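Local coordinates for protein putative oxidoreductase (Bacteroides fragilis NCTC 9343, PDB 3EOF) that binds flavin mononucleotide and is probably an FMN-dependent oxidoreductase of the nitroreductase family, at residues A[98-101]-A[102-105]. Sequence-based numbering, arbitrary orientation.
Sequences GNLM and SFLN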
ATOM      1  N   GLY A  98       4.736  -7.052 -17.820  1.00 19.77           N
ATOM      2  CA  GLY A  98       3.971  -5.997 -18.446  1.00 21.23           C
ATOM      3  C   GLY A  98       2.516  -6.349 -18.428  1.00 24.47           C
ATOM      4  O   GLY A  98       1.853  -6.389 -19.480  1.00 23.07           O
ATOM      5  N   ASN A  99       2.016  -6.547 -17.211  1.00 24.24           N
ATOM      6  CA  ASN A  99       0.636  -6.954 -16.996  1.00 23.83           C
ATOM      7  C   ASN A  99       0.075  -6.381 -15.691  1.00 23.56           C
ATOM      8  O   ASN A  99       0.806  -5.846 -14.876  1.00 20.10           O
ATOM      9  CB  ASN A  99       0.535  -8.465 -17.083  1.00 23.41           C
ATOM     10  CG  ASN A  99       1.590  -9.123 -16.305  1.00 20.30           C
ATOM     11  OD1 ASN A  99       1.572  -9.061 -15.083  1.00 22.09           O
ATOM     12  ND2 ASN A  99       2.538  -9.752 -16.992  1.00 18.26           N
ATOM     13  N   LEU A 100      -1.248  -6.393 -15.576  1.00 24.89           N
ATOM     14  CA  LEU A 100      -1.922  -5.791 -14.432  1.00 26.41           C
ATOM     15  C   LEU A 100      -1.508  -6.404 -13.103  1.00 25.37           C
ATOM     16  O   LEU A 100      -1.343  -5.698 -12.107  1.00 25.84           O
ATOM     17  CB  LEU A 100      -3.431  -5.880 -14.616  1.00 28.19           C
ATOM     18  CG  LEU A 100      -4.307  -5.279 -13.518  1.00 30.86           C
ATOM     19  CD1 LEU A 100      -4.042  -3.788 -13.437  1.00 33.96           C
ATOM     20  CD2 LEU A 100      -5.772  -5.598 -13.785  1.00 25.64           C
HETATM   21  N   MSE A 101      -1.377  -7.718 -13.080  1.00 24.44           N
HETATM   22  CA  MSE A 101      -0.997  -8.426 -11.867  1.00 25.01           C
HETATM   23  C   MSE A 101       0.302  -7.908 -11.324  1.00 25.43           C
HETATM   24  O   MSE A 101       0.416  -7.667 -10.132  1.00 27.65           O
HETATM   25  CB  MSE A 101      -0.829  -9.910 -12.144  1.00 24.96           C
HETATM   26  CG  MSE A 101      -0.463 -10.743 -10.912  1.00 23.91           C
HETATM   27 SE   MSE A 101      -1.908 -10.765  -9.477  0.75 30.20          SE
HETATM   28  CE  MSE A 101      -1.010 -12.123  -8.334  1.00 28.50           C
ATOM     29  N   SER A 102       1.275  -7.749 -12.217  1.00 24.79           N
ATOM     30  CA  SER A 102       2.618  -7.299 -11.876  1.00 21.78           C
ATOM     31  C   SER A 102       2.563  -5.855 -11.448  1.00 20.92           C
ATOM     32  O   SER A 102       3.272  -5.459 -10.541  1.00 17.59           O
ATOM     33  CB  SER A 102       3.572  -7.496 -13.061  1.00 23.22           C
ATOM     34  OG  SER A 102       3.730  -8.869 -13.359  1.00 20.85           O
ATOM     35  N   PHE A 103       1.725  -5.055 -12.117  1.00 20.32           N
ATOM     36  CA  PHE A 103       1.520  -3.673 -11.699  1.00 18.71           C
ATOM     37  C   PHE A 103       0.986  -3.601 -10.288  1.00 18.99           C
ATOM     38  O   PHE A 103       1.458  -2.816  -9.468  1.00 22.73           O
ATOM     39  CB  PHE A 103       0.540  -2.895 -12.642  1.00 16.73           C
ATOM     40  CG  PHE A 103       0.020  -1.622 -12.017  1.00 20.74           C
ATOM     41  CD1 PHE A 103       0.850  -0.505 -11.879  1.00 28.03           C
ATOM     42  CD2 PHE A 103      -1.255  -1.589 -11.433  1.00 26.12           C
ATOM     43  CE1 PHE A 103       0.402   0.654 -11.223  1.00 23.10           C
ATOM     44  CE2 PHE A 103      -1.716  -0.429 -10.804  1.00 24.88           C
ATOM     45  CZ  PHE A 103      -0.883   0.692 -10.698  1.00 27.96           C
ATOM     46  N   LEU A 104      -0.000  -4.421  -9.976  1.00 21.91           N
ATOM     47  CA  LEU A 104      -0.531  -4.436  -8.627  1.00 23.91           C
ATOM     48  C   LEU A 104       0.512  -4.922  -7.619  1.00 23.35           C
ATOM     49  O   LEU A 104       0.590  -4.399  -6.513  1.00 22.90           O
ATOM     50  CB  LEU A 104      -1.807  -5.264  -8.533  1.00 22.21           C
ATOM     51  CG  LEU A 104      -2.445  -5.339  -7.139  1.00 25.28           C
ATOM     52  CD1 LEU A 104      -2.809  -3.976  -6.589  1.00 24.46           C
ATOM     53  CD2 LEU A 104      -3.672  -6.314  -7.165  1.00 24.65           C
ATOM     54  N   ASN A 105       1.296  -5.916  -7.982  1.00 23.85           N
ATOM     55  CA  ASN A 105       2.357  -6.388  -7.094  1.00 22.71           C
ATOM     56  C   ASN A 105       3.370  -5.293  -6.802  1.00 21.18           C
ATOM     57  O   ASN A 105       3.799  -5.154  -5.669  1.00 22.50           O
ATOM     58  CB  ASN A 105       3.128  -7.595  -7.691  1.00 29.45           C
ATOM     59  CG  ASN A 105       2.323  -8.900  -7.695  1.00 29.97           C
ATOM     60  OD1 ASN A 105       1.464  -9.086  -6.843  1.00 27.68           O
ATOM     61  ND2 ASN A 105       2.613  -9.821  -8.688  1.00 22.88           N
TER
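Asn99 OD1 accepts two hydrogen bonds from Ser102, one from the hydroxyl and one from the backbone amide. Ser102 OG lies 2.8 Å from Asn99 OD1, tilted 28° from the carbonyl plane; the amide N of Ser102 reaches Asn99 OD1 over 3.2 Å, from closer to that plane. The carboxamide can turn back over the first turn because CG of Asn99 sits between its backbone N and carbonyl carbon (chi1 47°), while Ser102 OG, beside its own backbone N (chi1 -65°), faces the same oxygen. The other end of the amide, ND2, donates to Gly96 O, so both ends of the buried group are held and its rotation is fixed. Asn99 is thus the N-cap of helix 100-123, a long helix of the FMN-binding nitroreductase fold. Regular i to i+4 hydrogen bonds begin at once, from Phe103 N to Asn99 O, from Leu104 N to Leu100 O at 2.8 Å, and from Asn105 N to Met101 O. On one flank CD1 of Leu100 meets CD2 of the Phe103 ring obliquely at 4.1 Å. Around the helix from there, CG of selenomethionine Met101 lies 3.9 Å from Asn105 ND2. The second subunit closes over this end of the helix: Ser234 OG of that subunit is hydrogen-bonded to Met101 N, its Leu238 packs on Leu100 and its Tyr136 on Met101. One turn on from Met101, Asn105 touches Met38 of the flavin pocket, its side chain about 6 Å from a bound FMN.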